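Local coordinates for protein folylpolyglutamate synthase (FolC) (Helicobacter pylori, PDB 6K8C) that probably adds glutamate to dihydropteroate and, one residue after another, to reduced folates, using ATP to make dihydrofolate and folylpolyglutamates, at residues K13-L16 with E17-K21; P28-F31 with I32-K36; N105-Q108 with Q109-H113; S117-Y121 with F122-T126. One frame throughout, in Å; residues are numbered along the deposited sequence.

Contact 1: residues K13-L16 with E17-K21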
loop_
_atom_site.group_PDB
_atom_site.type_symbol
_atom_site.label_atom_id
_atom_site.label_comp_id
_atom_site.label_asym_id
_atom_site.label_seq_id
_atom_site.Cartn_x
_atom_site.Cartn_y
_atom_site.Cartn_z
ATOM N N LYS A 13 17.199 13.470 0.419
ATOM C CA LYS A 13 17.164 12.889 1.758
ATOM C C LYS A 13 17.201 13.972 2.832
ATOM O O LYS A 13 16.412 13.944 3.787
ATOM C CB LYS A 13 18.325 11.905 1.934
ATOM C CG LYS A 13 18.493 11.399 3.364
ATOM C CD LYS A 13 19.701 10.481 3.503
ATOM C CE LYS A 13 19.367 9.058 3.072
ATOM N NZ LYS A 13 18.336 8.425 3.946
ATOM N N ALA A 14 18.095 14.954 2.676
ATOM C CA ALA A 14 18.183 16.044 3.644
ATOM C C ALA A 14 16.923 16.896 3.633
ATOM O O ALA A 14 16.465 17.346 4.690
ATOM C CB ALA A 14 19.417 16.905 3.360
ATOM N N PHE A 15 16.345 17.129 2.452
ATOM C CA PHE A 15 15.125 17.928 2.371
ATOM C C PHE A 15 13.960 17.242 3.076
ATOM O O PHE A 15 13.146 17.902 3.734
ATOM C CB PHE A 15 14.783 18.202 0.907
ATOM C CG PHE A 15 13.733 19.253 0.711
ATOM C CD1 PHE A 15 13.961 20.564 1.100
ATOM C CD2 PHE A 15 12.523 18.936 0.115
ATOM C CE1 PHE A 15 12.996 21.540 0.905
ATOM C CE2 PHE A 15 11.562 19.906 -0.091
ATOM C CZ PHE A 15 11.795 21.211 0.312
ATOM N N LEU A 16 13.855 15.916 2.949
ATOM C CA LEU A 16 12.785 15.202 3.645
ATOM C C LEU A 16 12.982 15.230 5.156
ATOM O O LEU A 16 12.001 15.241 5.907
ATOM C CB LEU A 16 12.693 13.759 3.149
ATOM C CG LEU A 16 12.237 13.601 1.696
ATOM C CD1 LEU A 16 12.230 12.138 1.290
ATOM C CD2 LEU A 16 10.861 14.224 1.518
ATOM N N GLU A 17 14.228 15.261 5.626
ATOM C CA GLU A 17 14.445 15.293 7.068
ATOM C C GLU A 17 14.044 16.627 7.696
ATOM O O GLU A 17 13.851 16.684 8.916
ATOM C CB GLU A 17 15.902 14.953 7.387
ATOM C CG GLU A 17 16.157 13.451 7.393
ATOM C CD GLU A 17 17.606 13.073 7.149
ATOM O OE1 GLU A 17 17.865 11.875 6.910
ATOM O OE2 GLU A 17 18.485 13.959 7.207
ATOM N N THR A 18 13.899 17.689 6.902
ATOM C CA THR A 18 13.321 18.937 7.394
ATOM C C THR A 18 11.805 18.889 7.479
ATOM O O THR A 18 11.192 19.861 7.932
ATOM C CB THR A 18 13.723 20.112 6.503
ATOM O OG1 THR A 18 12.926 20.102 5.310
ATOM C CG2 THR A 18 15.202 20.034 6.140
ATOM N N LYS A 19 11.179 17.794 7.044
ATOM C CA LYS A 19 9.732 17.619 7.140
ATOM C C LYS A 19 9.478 16.389 8.001
ATOM O O LYS A 19 9.200 15.301 7.474
ATOM C CB LYS A 19 9.083 17.479 5.764
ATOM C CG LYS A 19 9.407 18.616 4.807
ATOM C CD LYS A 19 9.201 18.188 3.358
ATOM C CE LYS A 19 9.397 19.354 2.389
ATOM N NZ LYS A 19 8.741 20.638 2.787
ATOM N N PRO A 20 9.595 16.518 9.324
ATOM C CA PRO A 20 9.269 15.389 10.204
ATOM C C PRO A 20 7.882 14.861 9.880
ATOM O O PRO A 20 6.906 15.615 9.833
ATOM C CB PRO A 20 9.340 15.995 11.613
ATOM C CG PRO A 20 9.383 17.477 11.418
ATOM C CD PRO A 20 9.983 17.718 10.080
ATOM N N LYS A 21 7.808 13.551 9.633
ATOM C CA LYS A 21 6.661 12.960 8.953
ATOM C C LYS A 21 5.359 13.075 9.737
ATOM O O LYS A 21 4.294 12.811 9.168
ATOM C CB LYS A 21 6.958 11.494 8.627
ATOM C CG LYS A 21 8.441 11.192 8.476
ATOM C CD LYS A 21 8.694 10.182 7.369
ATOM C CE LYS A 21 7.952 8.878 7.607
ATOM N NZ LYS A 21 8.418 7.788 6.698
HETATM O O HOH W 1 15.164 11.558 4.709
#

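Contact 2: residues P28-F31 with I32-K36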
loop_
_atom_site.group_PDB
_atom_site.type_symbol
_atom_site.label_atom_id
_atom_site.label_comp_id
_atom_site.label_asym_id
_atom_site.label_seq_id
_atom_site.Cartn_x
_atom_site.Cartn_y
_atom_site.Cartn_z
ATOM N N PRO A 28 -6.155 21.902 5.359
ATOM C CA PRO A 28 -6.593 21.472 4.020
ATOM C C PRO A 28 -6.352 22.507 2.936
ATOM O O PRO A 28 -5.961 22.153 1.817
ATOM C CB PRO A 28 -8.090 21.208 4.222
ATOM C CG PRO A 28 -8.216 20.856 5.667
ATOM C CD PRO A 28 -7.179 21.663 6.391
ATOM N N SER A 29 -6.567 23.787 3.243
ATOM C CA SER A 29 -6.341 24.830 2.251
ATOM C C SER A 29 -4.884 24.910 1.817
ATOM O O SER A 29 -4.600 25.469 0.751
ATOM C CB SER A 29 -6.803 26.186 2.794
ATOM O OG SER A 29 -5.966 26.634 3.848
ATOM N N ARG A 30 -3.957 24.357 2.606
ATOM C CA ARG A 30 -2.541 24.482 2.277
ATOM C C ARG A 30 -2.219 23.782 0.963
ATOM O O ARG A 30 -1.705 24.402 0.025
ATOM C CB ARG A 30 -1.669 23.931 3.409
ATOM C CG ARG A 30 -0.179 24.159 3.167
ATOM C CD ARG A 30 0.700 23.644 4.304
ATOM N NE ARG A 30 0.582 22.200 4.493
ATOM C CZ ARG A 30 0.050 21.635 5.568
ATOM N NH1 ARG A 30 -0.411 22.399 6.554
ATOM N NH2 ARG A 30 -0.023 20.313 5.662
ATOM N N PHE A 31 -2.508 22.480 0.870
ATOM C CA PHE A 31 -2.072 21.776 -0.330
ATOM C C PHE A 31 -2.863 22.200 -1.559
ATOM O O PHE A 31 -2.310 22.218 -2.665
ATOM C CB PHE A 31 -2.157 20.260 -0.172
ATOM C CG PHE A 31 -1.463 19.531 -1.282
ATOM C CD1 PHE A 31 -0.087 19.566 -1.380
ATOM C CD2 PHE A 31 -2.185 18.874 -2.265
ATOM C CE1 PHE A 31 0.571 18.925 -2.407
ATOM C CE2 PHE A 31 -1.534 18.232 -3.301
ATOM C CZ PHE A 31 -0.152 18.255 -3.372
ATOM N N ILE A 32 -4.145 22.535 -1.396
ATOM C CA ILE A 32 -4.898 23.097 -2.518
ATOM C C ILE A 32 -4.162 24.304 -3.080
ATOM O O ILE A 32 -4.033 24.465 -4.302
ATOM C CB ILE A 32 -6.330 23.457 -2.080
ATOM C CG1 ILE A 32 -7.134 22.192 -1.781
ATOM C CG2 ILE A 32 -7.029 24.280 -3.160
ATOM C CD1 ILE A 32 -8.305 22.422 -0.850
ATOM N N GLN A 33 -3.632 25.150 -2.195
ATOM C CA GLN A 33 -2.846 26.295 -2.637
ATOM C C GLN A 33 -1.490 25.858 -3.181
ATOM O O GLN A 33 -1.032 26.382 -4.205
ATOM C CB GLN A 33 -2.679 27.277 -1.477
ATOM C CG GLN A 33 -1.951 28.555 -1.828
ATOM C CD GLN A 33 -1.668 29.406 -0.603
ATOM O OE1 GLN A 33 -2.108 29.091 0.504
ATOM N NE2 GLN A 33 -0.925 30.490 -0.796
ATOM N N ILE A 34 -0.832 24.904 -2.512
ATOM C CA ILE A 34 0.449 24.402 -3.007
ATOM C C ILE A 34 0.292 23.879 -4.427
ATOM O O ILE A 34 1.083 24.202 -5.322
ATOM C CB ILE A 34 1.007 23.307 -2.076
ATOM C CG1 ILE A 34 1.519 23.901 -0.762
ATOM C CG2 ILE A 34 2.139 22.541 -2.769
ATOM C CD1 ILE A 34 1.783 22.848 0.305
ATOM N N TYR A 35 -0.742 23.061 -4.652
ATOM C CA TYR A 35 -0.900 22.408 -5.947
ATOM C C TYR A 35 -1.211 23.420 -7.041
ATOM O O TYR A 35 -0.718 23.295 -8.169
ATOM C CB TYR A 35 -1.988 21.326 -5.869
ATOM C CG TYR A 35 -2.048 20.486 -7.122
ATOM C CD1 TYR A 35 -0.938 19.763 -7.540
ATOM C CD2 TYR A 35 -3.192 20.445 -7.909
ATOM C CE1 TYR A 35 -0.968 19.015 -8.696
ATOM C CE2 TYR A 35 -3.233 19.688 -9.071
ATOM C CZ TYR A 35 -2.115 18.978 -9.454
ATOM O OH TYR A 35 -2.133 18.227 -10.606
ATOM N N LYS A 36 -2.019 24.435 -6.726
ATOM C CA LYS A 36 -2.297 25.492 -7.696
ATOM C C LYS A 36 -1.012 26.195 -8.113
ATOM O O LYS A 36 -0.785 26.445 -9.303
ATOM C CB LYS A 36 -3.298 26.489 -7.111
ATOM C CG LYS A 36 -4.408 26.898 -8.074
ATOM C CD LYS A 36 -5.530 25.859 -8.106
ATOM C CE LYS A 36 -6.734 26.355 -8.901
ATOM N NZ LYS A 36 -7.994 25.666 -8.501
HETATM O O HOH W 2 -3.138 28.074 2.493
#

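Contact 3: residues N105-Q108 with Q109-H113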
loop_
_atom_site.group_PDB
_atom_site.type_symbol
_atom_site.label_atom_id
_atom_site.label_comp_id
_atom_site.label_asym_id
_atom_site.label_seq_id
_atom_site.Cartn_x
_atom_site.Cartn_y
_atom_site.Cartn_z
ATOM N N ASN A 105 16.517 14.259 -9.566
ATOM C CA ASN A 105 16.339 15.319 -10.553
ATOM C C ASN A 105 14.984 16.003 -10.401
ATOM O O ASN A 105 14.886 17.229 -10.530
ATOM C CB ASN A 105 16.505 14.750 -11.962
ATOM C CG ASN A 105 16.102 15.734 -13.035
ATOM O OD1 ASN A 105 15.015 15.638 -13.605
ATOM N ND2 ASN A 105 16.975 16.696 -13.312
ATOM N N ALA A 106 13.926 15.235 -10.135
ATOM C CA ALA A 106 12.628 15.854 -9.889
ATOM C C ALA A 106 12.672 16.731 -8.645
ATOM O O ALA A 106 12.107 17.830 -8.626
ATOM C CB ALA A 106 11.548 14.776 -9.746
ATOM N N HIS A 107 13.331 16.248 -7.591
ATOM C CA HIS A 107 13.491 17.049 -6.385
ATOM C C HIS A 107 14.255 18.338 -6.678
ATOM O O HIS A 107 13.881 19.415 -6.198
ATOM C CB HIS A 107 14.211 16.231 -5.314
ATOM C CG HIS A 107 14.837 17.071 -4.244
ATOM N ND1 HIS A 107 14.094 17.746 -3.301
ATOM C CD2 HIS A 107 16.133 17.370 -3.989
ATOM C CE1 HIS A 107 14.905 18.415 -2.501
ATOM N NE2 HIS A 107 16.147 18.206 -2.898
ATOM N N GLN A 108 15.321 18.249 -7.475
ATOM C CA GLN A 108 16.124 19.434 -7.766
ATOM C C GLN A 108 15.298 20.510 -8.462
ATOM O O GLN A 108 15.497 21.705 -8.220
ATOM C CB GLN A 108 17.338 19.053 -8.613
ATOM C CG GLN A 108 18.517 18.524 -7.807
ATOM C CD GLN A 108 18.832 19.382 -6.587
ATOM O OE1 GLN A 108 18.870 20.610 -6.669
ATOM N NE2 GLN A 108 19.063 18.734 -5.451
ATOM N N GLN A 109 14.352 20.108 -9.316
ATOM C CA GLN A 109 13.487 21.086 -9.968
ATOM C C GLN A 109 12.486 21.690 -8.988
ATOM O O GLN A 109 12.153 22.877 -9.088
ATOM C CB GLN A 109 12.749 20.443 -11.144
ATOM C CG GLN A 109 13.650 19.832 -12.203
ATOM C CD GLN A 109 12.860 19.237 -13.354
ATOM O OE1 GLN A 109 12.986 18.051 -13.662
ATOM N NE2 GLN A 109 12.033 20.059 -13.993
ATOM N N LEU A 110 11.987 20.890 -8.040
ATOM C CA LEU A 110 10.937 21.365 -7.142
ATOM C C LEU A 110 11.472 22.265 -6.034
ATOM O O LEU A 110 10.810 23.238 -5.650
ATOM C CB LEU A 110 10.207 20.181 -6.506
ATOM C CG LEU A 110 9.234 19.373 -7.358
ATOM C CD1 LEU A 110 8.655 18.242 -6.522
ATOM C CD2 LEU A 110 8.136 20.277 -7.881
ATOM N N GLN A 111 12.642 21.936 -5.484
ATOM C CA GLN A 111 13.053 22.492 -4.198
ATOM C C GLN A 111 13.235 24.006 -4.223
ATOM O O GLN A 111 13.189 24.636 -3.161
ATOM C CB GLN A 111 14.345 21.820 -3.729
ATOM C CG GLN A 111 15.465 21.822 -4.759
ATOM C CD GLN A 111 16.210 23.143 -4.806
ATOM O OE1 GLN A 111 16.344 23.827 -3.792
ATOM N NE2 GLN A 111 16.692 23.512 -5.988
ATOM N N SER A 112 13.431 24.607 -5.395
ATOM C CA SER A 112 13.685 26.041 -5.469
ATOM C C SER A 112 12.424 26.885 -5.349
ATOM O O SER A 112 12.517 28.114 -5.407
ATOM C CB SER A 112 14.404 26.385 -6.778
ATOM O OG SER A 112 13.890 25.627 -7.861
ATOM N N HIS A 113 11.258 26.274 -5.179
ATOM C CA HIS A 113 10.007 27.013 -5.122
ATOM C C HIS A 113 9.463 27.033 -3.703
ATOM O O HIS A 113 9.606 26.067 -2.947
ATOM C CB HIS A 113 8.973 26.409 -6.073
ATOM C CG HIS A 113 9.405 26.418 -7.506
ATOM N ND1 HIS A 113 8.866 27.275 -8.441
ATOM C CD2 HIS A 113 10.331 25.679 -8.161
ATOM C CE1 HIS A 113 9.438 27.061 -9.611
ATOM N NE2 HIS A 113 10.332 26.098 -9.469
HETATM O O HOH W 3 15.273 24.239 -9.264
#

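Contact 4: residues S117-Y121 with F122-T126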
loop_
_atom_site.group_PDB
_atom_site.type_symbol
_atom_site.label_atom_id
_atom_site.label_comp_id
_atom_site.label_asym_id
_atom_site.label_seq_id
_atom_site.Cartn_x
_atom_site.Cartn_y
_atom_site.Cartn_z
ATOM N N SER A 117 8.804 24.174 -0.006
ATOM C CA SER A 117 9.171 24.270 1.403
ATOM C C SER A 117 7.947 24.220 2.301
ATOM O O SER A 117 8.035 23.749 3.441
ATOM C CB SER A 117 9.963 25.553 1.660
ATOM O OG SER A 117 11.248 25.481 1.074
ATOM N N ALA A 118 6.800 24.694 1.812
ATOM C CA ALA A 118 5.576 24.645 2.601
ATOM C C ALA A 118 4.991 23.240 2.689
ATOM O O ALA A 118 4.137 22.993 3.547
ATOM C CB ALA A 118 4.537 25.603 2.015
ATOM N N CYS A 119 5.425 22.321 1.830
ATOM C CA CYS A 119 4.855 20.978 1.813
ATOM C C CYS A 119 5.147 20.226 3.103
ATOM O O CYS A 119 6.256 20.283 3.640
ATOM C CB CYS A 119 5.421 20.170 0.647
ATOM S SG CYS A 119 4.699 20.518 -0.953
ATOM N N SER A 120 4.147 19.492 3.580
ATOM C CA SER A 120 4.412 18.399 4.499
ATOM C C SER A 120 5.191 17.301 3.773
ATOM O O SER A 120 5.338 17.309 2.549
ATOM C CB SER A 120 3.107 17.834 5.056
ATOM O OG SER A 120 2.454 17.014 4.093
ATOM N N TYR A 121 5.680 16.336 4.554
ATOM C CA TYR A 121 6.393 15.196 3.988
ATOM C C TYR A 121 5.576 14.517 2.888
ATOM O O TYR A 121 6.046 14.353 1.755
ATOM C CB TYR A 121 6.731 14.213 5.112
ATOM C CG TYR A 121 7.477 12.964 4.703
ATOM C CD1 TYR A 121 6.794 11.832 4.276
ATOM C CD2 TYR A 121 8.864 12.903 4.780
ATOM C CE1 TYR A 121 7.469 10.685 3.918
ATOM C CE2 TYR A 121 9.548 11.757 4.426
ATOM C CZ TYR A 121 8.844 10.648 3.997
ATOM O OH TYR A 121 9.516 9.499 3.650
ATOM N N PHE A 122 4.340 14.139 3.201
ATOM C CA PHE A 122 3.528 13.427 2.221
ATOM C C PHE A 122 3.099 14.337 1.077
ATOM O O PHE A 122 2.988 13.878 -0.064
ATOM C CB PHE A 122 2.301 12.806 2.889
ATOM C CG PHE A 122 1.452 11.988 1.946
ATOM C CD1 PHE A 122 1.909 10.772 1.465
ATOM C CD2 PHE A 122 0.214 12.450 1.521
ATOM C CE1 PHE A 122 1.138 10.018 0.588
ATOM C CE2 PHE A 122 -0.559 11.704 0.645
ATOM C CZ PHE A 122 -0.098 10.488 0.179
ATOM N N GLU A 123 2.864 15.624 1.356
ATOM C CA GLU A 123 2.535 16.561 0.285
ATOM C C GLU A 123 3.682 16.690 -0.711
ATOM O O GLU A 123 3.451 16.789 -1.923
ATOM C CB GLU A 123 2.160 17.927 0.875
ATOM C CG GLU A 123 0.793 17.905 1.576
ATOM C CD GLU A 123 0.544 19.120 2.444
ATOM O OE1 GLU A 123 1.454 19.965 2.588
ATOM O OE2 GLU A 123 -0.575 19.230 2.982
ATOM N N TYR A 124 4.928 16.676 -0.224
ATOM C CA TYR A 124 6.070 16.741 -1.133
ATOM C C TYR A 124 6.199 15.463 -1.957
ATOM O O TYR A 124 6.528 15.518 -3.150
ATOM C CB TYR A 124 7.359 16.999 -0.356
ATOM C CG TYR A 124 8.494 17.451 -1.241
ATOM C CD1 TYR A 124 8.399 18.629 -1.975
ATOM C CD2 TYR A 124 9.649 16.693 -1.364
ATOM C CE1 TYR A 124 9.430 19.045 -2.794
ATOM C CE2 TYR A 124 10.685 17.104 -2.178
ATOM C CZ TYR A 124 10.568 18.278 -2.891
ATOM O OH TYR A 124 11.594 18.682 -3.704
ATOM N N ALA A 125 5.967 14.303 -1.332
ATOM C CA ALA A 125 5.956 13.047 -2.081
ATOM C C ALA A 125 4.927 13.093 -3.204
ATOM O O ALA A 125 5.184 12.605 -4.313
ATOM C CB ALA A 125 5.669 11.874 -1.138
ATOM N N THR A 126 3.761 13.689 -2.935
ATOM C CA THR A 126 2.726 13.814 -3.957
ATOM C C THR A 126 3.211 14.645 -5.141
ATOM O O THR A 126 3.011 14.266 -6.300
ATOM C CB THR A 126 1.458 14.424 -3.346
ATOM O OG1 THR A 126 0.983 13.580 -2.287
ATOM C CG2 THR A 126 0.356 14.567 -4.393
#

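Contact 1: residues K13-L16 with E17-K21
The last turn of helix 12-17 and the loop that follows it are tied together here, with Phe15 and Lys19 meeting across the helix end. The Lys19 side chain runs back past the Phe15 ring. Its CE lies 3.3 Å from Phe15 CE2 and also touches CZ, and it comes to the ring obliquely. Lys19 CG is anti to its carbonyl carbon (chi1 -54°), and the chain stays extended until it bends at the last torsion, beside the ring. The ammonium group goes on to the backbone: Lys19 NZ donates to Cys119 O and Ser116 O. The Phe15 ring also meets Tyr124 edge-to-face.

Two donors of Thr18 grip Phe15 O. The hydroxyl Thr18 OG1 donates to Phe15 O at 2.7 Å, tilted 19° from the carbonyl plane. Thr18 N reaches the same oxygen at 3.3 Å from well above that plane. A first torsion of 78° in Thr18 brings OG1 within bonding distance of Phe15 O. Lys19 N then bonds to Leu16 O at 2.9 Å.

The side chains of Glu17 and Lys13 cross at a slant. Glu17 OE1 lies 3.6 Å from Lys13 CG, while Lys13 NZ stays 4.6 Å from OE1, beyond a salt bridge. Glu17 N donates to Lys13 O. A water donates to Lys13 O and, weakly, to Glu17 OE1. The i to i+4 bonding of the helix thus passes into i to i+3 bonds from Thr18 and Lys19, an arrangement typical of a helix C-terminus.

Contact 2: residues P28-F31 with I32-K36
Phe31, Ile34 and Tyr35 make the apolar part of this contact, on the first turns of helix 28-41. Tyr35 CB sits over one face of the Phe31 ring, 4.0 Å from CE2. Ile34 CG2 comes equally close to Phe31 CE1, but obliquely, and the two side chains cross at about a right angle. Phe31 CG is anti to the backbone N (chi1 -169°), which brings the ring to Ile34 and Tyr35. Arg30 and Ile34 lie side by side and point the same way, with Arg30 CG 3.7 Å from Ile34 CD1. The same methyl is at the edge of the guanidinium, near its plane. On another side of the helix, Ile32 CD1 rests on Pro28 O.

The backbone bonds are the i to i+4 set of an alpha helix. Gln33 N donates to Ser29 O at 3.1 Å. Ile34 N to Arg30 O and Tyr35 N to Phe31 O are both 2.7 Å.

One water joins the exposed polar groups. It donates to Gln33 OE1 and weakly to Ser29 OG, whose stronger partner is Asp27.

The Arg30 guanidinium reaches across to helix 121-132, where NH2 forms a salt bridge with Glu123 OE2. Phe31 and Ile34 pack on Glu123 and Leu127, so this face of helix 28-41 lies against helix 121-132. Tyr35 touches Leu155 and Phe31 touches Ser151, both in loops.

Contact 3: residues N105-Q108 with Q109-H113
Gln111 turns back over the end of helix 100-110 and meets one face of the His107 ring. Its CB is 3.7 Å from His107 CE1. CG lies over that face, 4.3 Å from the ring centroid and 20° off the normal, a CH-pi contact offset toward the rim. CG also touches His107 O. The first torsion (chi1 52°) holds CG between the backbone N and carbonyl carbon, and a bend at the second (81°) brings the amide back toward the helix. Gln111 CD passes 3.8 Å from Gln108 O, and at the tip NE2 donates to that oxygen at 3.1 Å. The bond uses a lone pair in the carbonyl plane and lies close to the Gln111 amide plane.

This is near the C-terminal end of the helix, where a type I beta turn, Leu110 to His113, takes over. Gln111 N still bonds to His107 O at 2.9 Å, nearly along the C=O axis.

A water also donates to Gln108 O, at 2.7 Å, and lies close to Ser112 OG. The His107 ring is held by ND1 to Tyr124 OH and by NE2 to Asn10 O. Leu110 packs on Leu128 and Met131 of helix 121-132.

Contact 4: residues S117-Y121 with F122-T126
Glu123 OE1 accepts a hydrogen bond from Ser120 N at 2.9 Å, and the bond is nearly straight (173°). The donor stands above the carboxylate plane. In return Ser120 OG accepts from Glu123 N at 3.1 Å. These two bonds form a capping box at the start of helix 121-132, with Ser120 as the N-cap. Ser120 OG, tucked between the N and C of its own residue (chi1 76°), faces Glu123 N. Glu123 CG is anti to its carbonyl carbon and the chain is extended beyond it, so the carboxylate reaches back to the residue before the helix. Its CG lies 3.1 Å from Ser120 OG.

The carboxylate's other oxygen, OE2, faces helix 28-41. The charge of Arg30 on that helix and the N-terminus of helix 121-132 would probably both favour a negative Glu123.

The first i to i+4 bonds of the helix follow. Tyr124 N donates to Ser120 O at 2.9 Å, and Ala125 N donates to Tyr121 O at 3.1 Å.

Cys119 packs beside Tyr124. Its CB approaches the Tyr124 ring obliquely. Tyr121 and Tyr124 both pack on Leu16 of helix 12-17. Cys119 CB lies 3.8 Å from Tyr124 CB, while Cys119 SG sits beside the first turn, 3.9 Å from Tyr124 N.

In the fold
The four contacts follow one another along the chain; none nests in or crosses another. Contact 1 ends helix 12-17. Contact 2, on the next helix, begins after a loop that is partly unmodelled, and the two do not touch. Contact 3 lies at the end of helix 100-110. Helix 114-118 leads from there into contact 4, at the start of helix 121-132. Each closes only a local turn, and contact 4 is where they meet: contacts 1, 2 and 3 all touch it. Contact 1 also touches contact 3 through Phe15 and His107. Helix 121-132 thus gathers helices 12-17, 28-41 and 100-110 around it, and its Ala125 and Thr126 touch Phe79 of strand 76-79.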